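Local atomic coordinates of superoxide dismutase (Methanothermobacter thermautotrophicus, PDB entry 1MA1), a protein that destroys toxic superoxide radicals in the cell, converting them to hydrogen peroxide and oxygen with one iron ion per subunit. Residues P12-Y18 and L30-Q35; H38-G44 and F73-Y78. All coordinates share one frame; numbering follows the deposited sequence.

Interaction 1: P12-Y18 and L30-Q35; sequences PELPYPY and LTIHHQ. With FE (Fe (III) ion), chain G.
His34 and Tyr18 carry the polar part of this contact, in which the irregular chain 12-18 lies against the first turns of helix 27-57. The imidazole is gripped at both nitrogens. NE2 of His34 donates to the carbonyl O of Pro12 (2.8 Å); the O lies in the imidazole plane, and NE2 approaches it almost in line with the Pro12 C=O bond (172°). ND1 of His34 pairs with OH of Tyr18 at 2.7 Å, the hydroxyl again lying in the imidazole plane. That hydroxyl has a second partner, NE2 of Gln35, whose N-H points at OH of Tyr18 (2.6 Å) with its amide standing nearly perpendicular to the phenol ring. The His34 ring reaches the loop because CG lies opposite the backbone N about CA-CB (chi1 -178°), extending the imidazole between Pro12 O and the Tyr18 hydroxyl.

Apolar contacts fill in beside these bonds. CD1 of Leu14 sits over one imidazole face, 3.4 Å from the ring centroid of His34, while CD2 of Leu14 meets CD2 of Leu30 tip to tip at 3.5 Å. CB of Thr31 lies over one face of the Tyr18 ring, offset toward its rim, and OG1 of Thr31 is hydrogen-bonded to Arg27 O. Further out, Trp85 of helix 64-86 meets the His34 ring edge-to-face and packs on both leucines.

Exchanging Tyr18 for phenylalanine would probably leave His34 ND1 and the Gln35 amide without their shared partner, and the amide freer to turn.

Next in sequence, His33 makes no contact with the loop; its NE2 binds the iron at 2.1 Å. Adjacent histidines therefore have separate tasks: His33 coordinates metal, whereas His34, bonded at both nitrogens, has its ring rotation fixed and ties the N-terminal chain to the metal-bearing helix.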
ATOM      1  N   PRO A  12       7.272   8.978  25.396  1.00 25.98           N
ATOM      2  CA  PRO A  12       8.431   9.774  25.811  1.00 26.37           C
ATOM      3  C   PRO A  12       8.011  11.193  26.133  1.00 27.51           C
ATOM      4  O   PRO A  12       7.089  11.730  25.518  1.00 27.27           O
ATOM      5  CB  PRO A  12       9.350   9.695  24.605  1.00 24.33           C
ATOM      6  CG  PRO A  12       8.383   9.662  23.476  1.00 27.70           C
ATOM      7  CD  PRO A  12       7.304   8.704  23.951  1.00 26.58           C
ATOM      8  N   GLU A  13       8.675  11.800  27.105  1.00 29.53           N
ATOM      9  CA  GLU A  13       8.473  13.212  27.385  1.00 30.63           C
ATOM     10  C   GLU A  13       8.982  14.001  26.190  1.00 28.90           C
ATOM     11  O   GLU A  13       9.900  13.567  25.500  1.00 28.93           O
ATOM     12  CB  GLU A  13       9.244  13.592  28.640  1.00 35.67           C
ATOM     13  CG  GLU A  13       9.175  12.534  29.730  1.00 43.46           C
ATOM     14  CD  GLU A  13       8.573  13.062  31.017  1.00 50.21           C
ATOM     15  OE1 GLU A  13       9.208  13.955  31.620  1.00 54.26           O
ATOM     16  OE2 GLU A  13       7.473  12.597  31.427  1.00 52.49           O
ATOM     17  N   LEU A  14       8.390  15.159  25.934  1.00 28.53           N
ATOM     18  CA  LEU A  14       9.000  16.134  25.038  1.00 26.94           C
ATOM     19  C   LEU A  14      10.289  16.715  25.617  1.00 27.68           C
ATOM     20  O   LEU A  14      10.425  16.873  26.828  1.00 26.86           O
ATOM     21  CB  LEU A  14       8.015  17.264  24.746  1.00 25.14           C
ATOM     22  CG  LEU A  14       7.198  17.232  23.459  1.00 24.06           C
ATOM     23  CD1 LEU A  14       6.735  15.836  23.129  1.00 25.18           C
ATOM     24  CD2 LEU A  14       6.025  18.148  23.619  1.00 23.05           C
ATOM     25  N   PRO A  15      11.248  17.057  24.746  1.00 27.46           N
ATOM     26  CA  PRO A  15      12.499  17.732  25.102  1.00 27.76           C
ATOM     27  C   PRO A  15      12.305  19.170  25.607  1.00 27.33           C
ATOM     28  O   PRO A  15      13.275  19.879  25.883  1.00 28.40           O
ATOM     29  CB  PRO A  15      13.292  17.705  23.786  1.00 27.71           C
ATOM     30  CG  PRO A  15      12.668  16.561  23.010  1.00 28.83           C
ATOM     31  CD  PRO A  15      11.213  16.766  23.304  1.00 28.79           C
ATOM     32  N   TYR A  16      11.058  19.607  25.701  1.00 26.56           N
ATOM     33  CA  TYR A  16      10.747  21.025  25.855  1.00 26.49           C
ATOM     34  C   TYR A  16       9.262  21.206  26.134  1.00 27.17           C
ATOM     35  O   TYR A  16       8.460  20.318  25.853  1.00 25.84           O
ATOM     36  CB  TYR A  16      11.141  21.821  24.588  1.00 26.02           C
ATOM     37  CG  TYR A  16      10.752  21.162  23.277  1.00 20.72           C
ATOM     38  CD1 TYR A  16       9.419  20.874  22.978  1.00 20.80           C
ATOM     39  CD2 TYR A  16      11.725  20.775  22.367  1.00 18.26           C
ATOM     40  CE1 TYR A  16       9.077  20.203  21.799  1.00 21.95           C
ATOM     41  CE2 TYR A  16      11.401  20.109  21.197  1.00 18.92           C
ATOM     42  CZ  TYR A  16      10.084  19.819  20.916  1.00 20.26           C
ATOM     43  OH  TYR A  16       9.784  19.114  19.775  1.00 21.54           O
ATOM     44  N   PRO A  17       8.877  22.359  26.708  1.00 27.76           N
ATOM     45  CA  PRO A  17       7.474  22.616  27.050  1.00 27.73           C
ATOM     46  C   PRO A  17       6.577  22.767  25.831  1.00 27.73           C
ATOM     47  O   PRO A  17       7.045  23.139  24.754  1.00 28.85           O
ATOM     48  CB  PRO A  17       7.543  23.893  27.886  1.00 27.46           C
ATOM     49  CG  PRO A  17       8.735  24.583  27.369  1.00 29.40           C
ATOM     50  CD  PRO A  17       9.738  23.460  27.168  1.00 28.87           C
ATOM     51  N   TYR A  18       5.287  22.492  26.017  1.00 25.63           N
ATOM     52  CA  TYR A  18       4.337  22.417  24.920  1.00 24.56           C
ATOM     53  C   TYR A  18       4.195  23.726  24.152  1.00 25.20           C
ATOM     54  O   TYR A  18       3.596  23.761  23.080  1.00 26.89           O
ATOM     55  CB  TYR A  18       2.957  21.966  25.440  1.00 21.25           C
ATOM     56  CG  TYR A  18       2.872  20.483  25.761  1.00 19.62           C
ATOM     57  CD1 TYR A  18       3.139  19.518  24.790  1.00 18.80           C
ATOM     58  CD2 TYR A  18       2.572  20.045  27.047  1.00 20.66           C
ATOM     59  CE1 TYR A  18       3.117  18.145  25.098  1.00 18.93           C
ATOM     60  CE2 TYR A  18       2.548  18.677  27.368  1.00 20.54           C
ATOM     61  CZ  TYR A  18       2.828  17.728  26.386  1.00 20.70           C
ATOM     62  OH  TYR A  18       2.860  16.383  26.702  1.00 18.76           O
ATOM     63  N   LEU A  30       0.596  21.049  19.530  1.00 24.57           N
ATOM     64  CA  LEU A  30       1.646  20.158  20.004  1.00 22.15           C
ATOM     65  C   LEU A  30       1.108  19.215  21.081  1.00 22.93           C
ATOM     66  O   LEU A  30       1.460  18.037  21.135  1.00 23.48           O
ATOM     67  CB  LEU A  30       2.793  20.987  20.576  1.00 20.67           C
ATOM     68  CG  LEU A  30       4.219  20.467  20.407  1.00 18.16           C
ATOM     69  CD1 LEU A  30       5.138  21.265  21.319  1.00 12.38           C
ATOM     70  CD2 LEU A  30       4.285  18.998  20.761  1.00 16.89           C
ATOM     71  N   THR A  31       0.252  19.739  21.947  1.00 23.14           N
ATOM     72  CA  THR A  31      -0.190  18.986  23.103  1.00 22.28           C
ATOM     73  C   THR A  31      -1.019  17.785  22.686  1.00 24.38           C
ATOM     74  O   THR A  31      -0.834  16.674  23.185  1.00 25.17           O
ATOM     75  CB  THR A  31      -1.024  19.861  24.013  1.00 19.78           C
ATOM     76  OG1 THR A  31      -0.223  20.966  24.437  1.00 19.42           O
ATOM     77  CG2 THR A  31      -1.514  19.073  25.212  1.00 16.68           C
ATOM     78  N   ILE A  32      -1.939  18.001  21.761  1.00 24.50           N
ATOM     79  CA  ILE A  32      -2.784  16.913  21.334  1.00 26.39           C
ATOM     80  C   ILE A  32      -2.088  15.904  20.384  1.00 25.02           C
ATOM     81  O   ILE A  32      -2.358  14.698  20.470  1.00 26.16           O
ATOM     82  CB  ILE A  32      -4.120  17.485  20.734  1.00 28.08           C
ATOM     83  CG1 ILE A  32      -4.859  16.399  19.962  1.00 31.47           C
ATOM     84  CG2 ILE A  32      -3.842  18.693  19.881  1.00 26.54           C
ATOM     85  CD1 ILE A  32      -6.194  16.852  19.393  1.00 32.90           C
ATOM     86  N   HIS A  33      -1.181  16.378  19.522  1.00 22.08           N
ATOM     87  CA  HIS A  33      -0.353  15.486  18.698  1.00 22.20           C
ATOM     88  C   HIS A  33       0.374  14.521  19.621  1.00 21.96           C
ATOM     89  O   HIS A  33       0.386  13.307  19.387  1.00 21.51           O
ATOM     90  CB  HIS A  33       0.688  16.292  17.881  1.00 21.11           C
ATOM     91  CG  HIS A  33       1.357  15.531  16.770  1.00 16.45           C
ATOM     92  ND1 HIS A  33       2.073  16.166  15.787  1.00 19.38           N
ATOM     93  CD2 HIS A  33       1.407  14.207  16.459  1.00 17.23           C
ATOM     94  CE1 HIS A  33       2.532  15.281  14.916  1.00 21.47           C
ATOM     95  NE2 HIS A  33       2.143  14.077  15.299  1.00 20.91           N
ATOM     96  N   HIS A  34       0.983  15.069  20.672  1.00 20.81           N
ATOM     97  CA  HIS A  34       1.799  14.280  21.582  1.00 20.29           C
ATOM     98  C   HIS A  34       0.944  13.362  22.430  1.00 21.93           C
ATOM     99  O   HIS A  34       1.231  12.173  22.551  1.00 25.18           O
ATOM    100  CB  HIS A  34       2.608  15.190  22.493  1.00 17.34           C
ATOM    101  CG  HIS A  34       3.516  14.455  23.428  1.00 15.22           C
ATOM    102  ND1 HIS A  34       3.495  14.638  24.795  1.00 13.22           N
ATOM    103  CD2 HIS A  34       4.479  13.528  23.192  1.00 15.37           C
ATOM    104  CE1 HIS A  34       4.399  13.863  25.360  1.00 12.57           C
ATOM    105  NE2 HIS A  34       5.011  13.179  24.406  1.00 14.58           N
ATOM    106  N   GLN A  35      -0.119  13.904  23.012  1.00 21.82           N
ATOM    107  CA  GLN A  35      -0.762  13.227  24.125  1.00 22.97           C
ATOM    108  C   GLN A  35      -1.881  12.332  23.679  1.00 22.38           C
ATOM    109  O   GLN A  35      -2.261  11.411  24.400  1.00 22.28           O
ATOM    110  CB  GLN A  35      -1.316  14.227  25.126  1.00 24.34           C
ATOM    111  CG  GLN A  35      -0.296  15.210  25.593  1.00 25.48           C
ATOM    112  CD  GLN A  35      -0.589  15.692  26.980  1.00 26.97           C
ATOM    113  OE1 GLN A  35      -1.757  15.810  27.375  1.00 24.49           O
ATOM    114  NE2 GLN A  35       0.471  15.983  27.744  1.00 26.86           N
TER
HETATM  115 FE    FE G 206       1.617  12.475  14.017  0.50 43.26          FE
HETATM  116  O   HOH W   1       1.479  10.926  12.898  0.50  2.39           O

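Interaction 2: H38-G44 and F73-Y78; sequences HQAYVDG and FHVGGY
The two long helices of the alpha-hairpin domain cross here beside the iron site, their segments 8.0 Å apart at the axes and running at 137° to one another. Tyr41 lies at the centre. Its CG stands beside the backbone N, anti to the carbonyl carbon (chi1 -55°), which sends the ring across helix 64-86: CA of Gly77 lies over one face, 4.2 Å from the ring centroid of Tyr41. The edge of Tyr41 is turned toward the face of Phe73 in an offset edge-to-face pair, with CE1 of Tyr41 4.0 Å from CE2 of Phe73. His74 meets the tyrosine rim to rim, CD1 of Tyr41 against CD2 of His74 at 3.5 Å.

The His74 imidazole is itself sandwiched, with CD2 of Phe73 over one face and CA of Gly44 over the other, 3.5 Å from its centroid. Side chains at Gly44 and Gly77 would run into the rings of His74 and Tyr41, so the bare backbones permit this close crossing. Beside Gly77, CG2 of Val42 packs at the edge of the Tyr78 ring, and NE2 of His38 gives a weak hydrogen bond to Tyr78 O.

Beyond the crossing, the nearest Tyr41 side-chain atom is about 5 Å from the iron, and the side chain touches the ligands His81 and His171, consistent with the active-site tyrosine of iron/manganese superoxide dismutases.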
ATOM      1  N   HIS A  38       0.420  10.249  19.490  1.00 20.80           N
ATOM      2  CA  HIS A  38       1.634   9.525  19.784  1.00 17.78           C
ATOM      3  C   HIS A  38       1.282   8.473  20.820  1.00 18.16           C
ATOM      4  O   HIS A  38       1.724   7.327  20.728  1.00 19.54           O
ATOM      5  CB  HIS A  38       2.716  10.472  20.316  1.00 15.05           C
ATOM      6  CG  HIS A  38       4.082   9.851  20.383  1.00 14.13           C
ATOM      7  ND1 HIS A  38       5.205  10.556  20.762  1.00 14.62           N
ATOM      8  CD2 HIS A  38       4.510   8.597  20.086  1.00 13.40           C
ATOM      9  CE1 HIS A  38       6.263   9.770  20.694  1.00 14.26           C
ATOM     10  NE2 HIS A  38       5.868   8.575  20.284  1.00 15.28           N
ATOM     11  N   GLN A  39       0.465   8.861  21.797  1.00 17.68           N
ATOM     12  CA  GLN A  39       0.007   7.930  22.835  1.00 16.14           C
ATOM     13  C   GLN A  39      -0.732   6.734  22.222  1.00 15.19           C
ATOM     14  O   GLN A  39      -0.555   5.598  22.649  1.00 16.48           O
ATOM     15  CB  GLN A  39      -0.911   8.650  23.806  1.00 13.58           C
ATOM     16  CG  GLN A  39      -1.382   7.784  24.929  1.00 11.93           C
ATOM     17  CD  GLN A  39      -0.257   7.367  25.854  1.00 10.94           C
ATOM     18  OE1 GLN A  39       0.411   8.198  26.451  1.00  6.54           O
ATOM     19  NE2 GLN A  39      -0.055   6.054  25.983  1.00 12.59           N
ATOM     20  N   ALA A  40      -1.541   6.998  21.206  1.00 12.97           N
ATOM     21  CA  ALA A  40      -2.316   5.942  20.573  1.00 16.15           C
ATOM     22  C   ALA A  40      -1.406   4.860  19.954  1.00 17.05           C
ATOM     23  O   ALA A  40      -1.750   3.662  19.952  1.00 15.80           O
ATOM     24  CB  ALA A  40      -3.255   6.541  19.507  1.00 12.48           C
ATOM     25  N   TYR A  41      -0.244   5.276  19.446  1.00 16.38           N
ATOM     26  CA  TYR A  41       0.695   4.310  18.876  1.00 16.79           C
ATOM     27  C   TYR A  41       1.414   3.496  19.948  1.00 16.90           C
ATOM     28  O   TYR A  41       1.597   2.296  19.777  1.00 16.89           O
ATOM     29  CB  TYR A  41       1.713   5.002  17.951  1.00 13.52           C
ATOM     30  CG  TYR A  41       1.029   5.794  16.869  1.00 16.72           C
ATOM     31  CD1 TYR A  41       0.007   5.224  16.113  1.00 16.64           C
ATOM     32  CD2 TYR A  41       1.303   7.147  16.685  1.00 17.04           C
ATOM     33  CE1 TYR A  41      -0.730   5.983  15.223  1.00 17.70           C
ATOM     34  CE2 TYR A  41       0.558   7.915  15.795  1.00 17.61           C
ATOM     35  CZ  TYR A  41      -0.460   7.328  15.074  1.00 17.73           C
ATOM     36  OH  TYR A  41      -1.256   8.079  14.243  1.00 18.61           O
ATOM     37  N   VAL A  42       1.802   4.139  21.046  1.00 15.62           N
ATOM     38  CA  VAL A  42       2.231   3.418  22.229  1.00 14.89           C
ATOM     39  C   VAL A  42       1.238   2.341  22.625  1.00 17.49           C
ATOM     40  O   VAL A  42       1.619   1.178  22.769  1.00 17.33           O
ATOM     41  CB  VAL A  42       2.390   4.345  23.419  1.00 15.55           C
ATOM     42  CG1 VAL A  42       2.651   3.516  24.686  1.00  3.60           C
ATOM     43  CG2 VAL A  42       3.495   5.362  23.122  1.00 12.23           C
ATOM     44  N   ASP A  43      -0.029   2.711  22.794  1.00 16.58           N
ATOM     45  CA  ASP A  43      -1.021   1.745  23.237  1.00 18.56           C
ATOM     46  C   ASP A  43      -1.291   0.687  22.179  1.00 20.93           C
ATOM     47  O   ASP A  43      -1.477  -0.493  22.502  1.00 21.79           O
ATOM     48  CB  ASP A  43      -2.330   2.434  23.597  1.00 17.77           C
ATOM     49  CG  ASP A  43      -2.141   3.523  24.604  1.00 19.68           C
ATOM     50  OD1 ASP A  43      -1.280   3.380  25.514  1.00 21.29           O
ATOM     51  OD2 ASP A  43      -2.865   4.521  24.479  1.00 21.06           O
ATOM     52  N   GLY A  44      -1.310   1.111  20.914  1.00 21.29           N
ATOM     53  CA  GLY A  44      -1.501   0.174  19.817  1.00 20.20           C
ATOM     54  C   GLY A  44      -0.447  -0.912  19.857  1.00 19.99           C
ATOM     55  O   GLY A  44      -0.757  -2.107  19.881  1.00 18.59           O
ATOM     56  N   PHE A  73       2.704  -0.742  11.727  1.00 11.51           N
ATOM     57  CA  PHE A  73       2.003   0.535  11.717  1.00 11.58           C
ATOM     58  C   PHE A  73       2.260   1.308  13.013  1.00 12.15           C
ATOM     59  O   PHE A  73       2.676   2.459  12.977  1.00 13.29           O
ATOM     60  CB  PHE A  73       0.505   0.299  11.544  1.00 12.18           C
ATOM     61  CG  PHE A  73      -0.323   1.547  11.659  1.00 12.64           C
ATOM     62  CD1 PHE A  73      -0.275   2.513  10.672  1.00 10.50           C
ATOM     63  CD2 PHE A  73      -1.125   1.771  12.782  1.00 13.23           C
ATOM     64  CE1 PHE A  73      -1.001   3.683  10.789  1.00 11.25           C
ATOM     65  CE2 PHE A  73      -1.863   2.950  12.908  1.00 12.21           C
ATOM     66  CZ  PHE A  73      -1.795   3.907  11.905  1.00 12.85           C
ATOM     67  N   HIS A  74       2.014   0.674  14.153  1.00 12.15           N
ATOM     68  CA  HIS A  74       2.083   1.354  15.435  1.00 11.78           C
ATOM     69  C   HIS A  74       3.486   1.615  15.896  1.00 11.21           C
ATOM     70  O   HIS A  74       3.762   2.655  16.481  1.00 13.19           O
ATOM     71  CB  HIS A  74       1.352   0.556  16.513  1.00 11.20           C
ATOM     72  CG  HIS A  74      -0.122   0.753  16.489  1.00 12.66           C
ATOM     73  ND1 HIS A  74      -1.010  -0.296  16.434  1.00 12.36           N
ATOM     74  CD2 HIS A  74      -0.864   1.885  16.457  1.00 10.57           C
ATOM     75  CE1 HIS A  74      -2.240   0.178  16.364  1.00 13.38           C
ATOM     76  NE2 HIS A  74      -2.177   1.498  16.377  1.00 12.29           N
ATOM     77  N   VAL A  75       4.375   0.665  15.659  1.00 11.52           N
ATOM     78  CA  VAL A  75       5.758   0.838  16.089  1.00 11.87           C
ATOM     79  C   VAL A  75       6.430   1.896  15.207  1.00 12.61           C
ATOM     80  O   VAL A  75       7.216   2.730  15.692  1.00  9.61           O
ATOM     81  CB  VAL A  75       6.536  -0.491  16.024  1.00 10.75           C
ATOM     82  CG1 VAL A  75       8.000  -0.248  16.295  1.00 11.15           C
ATOM     83  CG2 VAL A  75       5.963  -1.477  17.049  1.00  9.10           C
ATOM     84  N   GLY A  76       6.079   1.871  13.920  1.00 12.65           N
ATOM     85  CA  GLY A  76       6.437   2.955  13.028  1.00 13.60           C
ATOM     86  C   GLY A  76       5.934   4.312  13.484  1.00 14.23           C
ATOM     87  O   GLY A  76       6.700   5.285  13.527  1.00 15.78           O
ATOM     88  N   GLY A  77       4.650   4.374  13.823  1.00 12.57           N
ATOM     89  CA  GLY A  77       4.122   5.532  14.510  1.00 13.60           C
ATOM     90  C   GLY A  77       4.943   5.951  15.713  1.00 15.29           C
ATOM     91  O   GLY A  77       5.342   7.112  15.821  1.00 16.64           O
ATOM     92  N   TYR A  78       5.200   5.013  16.619  1.00 14.91           N
ATOM     93  CA  TYR A  78       5.978   5.315  17.807  1.00 16.28           C
ATOM     94  C   TYR A  78       7.373   5.851  17.471  1.00 17.68           C
ATOM     95  O   TYR A  78       7.799   6.870  18.020  1.00 17.88           O
ATOM     96  CB  TYR A  78       6.135   4.072  18.668  1.00 18.43           C
ATOM     97  CG  TYR A  78       7.098   4.268  19.818  1.00 18.54           C
ATOM     98  CD1 TYR A  78       6.673   4.824  21.017  1.00 18.42           C
ATOM     99  CD2 TYR A  78       8.444   3.925  19.685  1.00 19.80           C
ATOM    100  CE1 TYR A  78       7.555   5.031  22.058  1.00 21.51           C
ATOM    101  CE2 TYR A  78       9.333   4.132  20.716  1.00 20.60           C
ATOM    102  CZ  TYR A  78       8.887   4.686  21.899  1.00 21.93           C
ATOM    103  OH  TYR A  78       9.786   4.900  22.915  1.00 27.87           O
TER

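In the fold
Interactions 1 and 2 follow one another along the chain, with centres 15 Å apart, and both lie within the alpha-hairpin domain. Helix 27-57 is their common element: its early turns receive the N-terminal loop in interaction 1, and the following turns cross helix 64-86 in interaction 2. The two contacts touch where the Pro12 ring packs on His38 and Tyr78, and a probable hydrogen bond links His33 O to His38 N within the shared helix. The iron lies beside both. His33 comes from interaction 1 and His81 from just beyond 73-78, while Asp167 and His171 of the C-terminal domain complete the protein ligands, placing the metal between the domains.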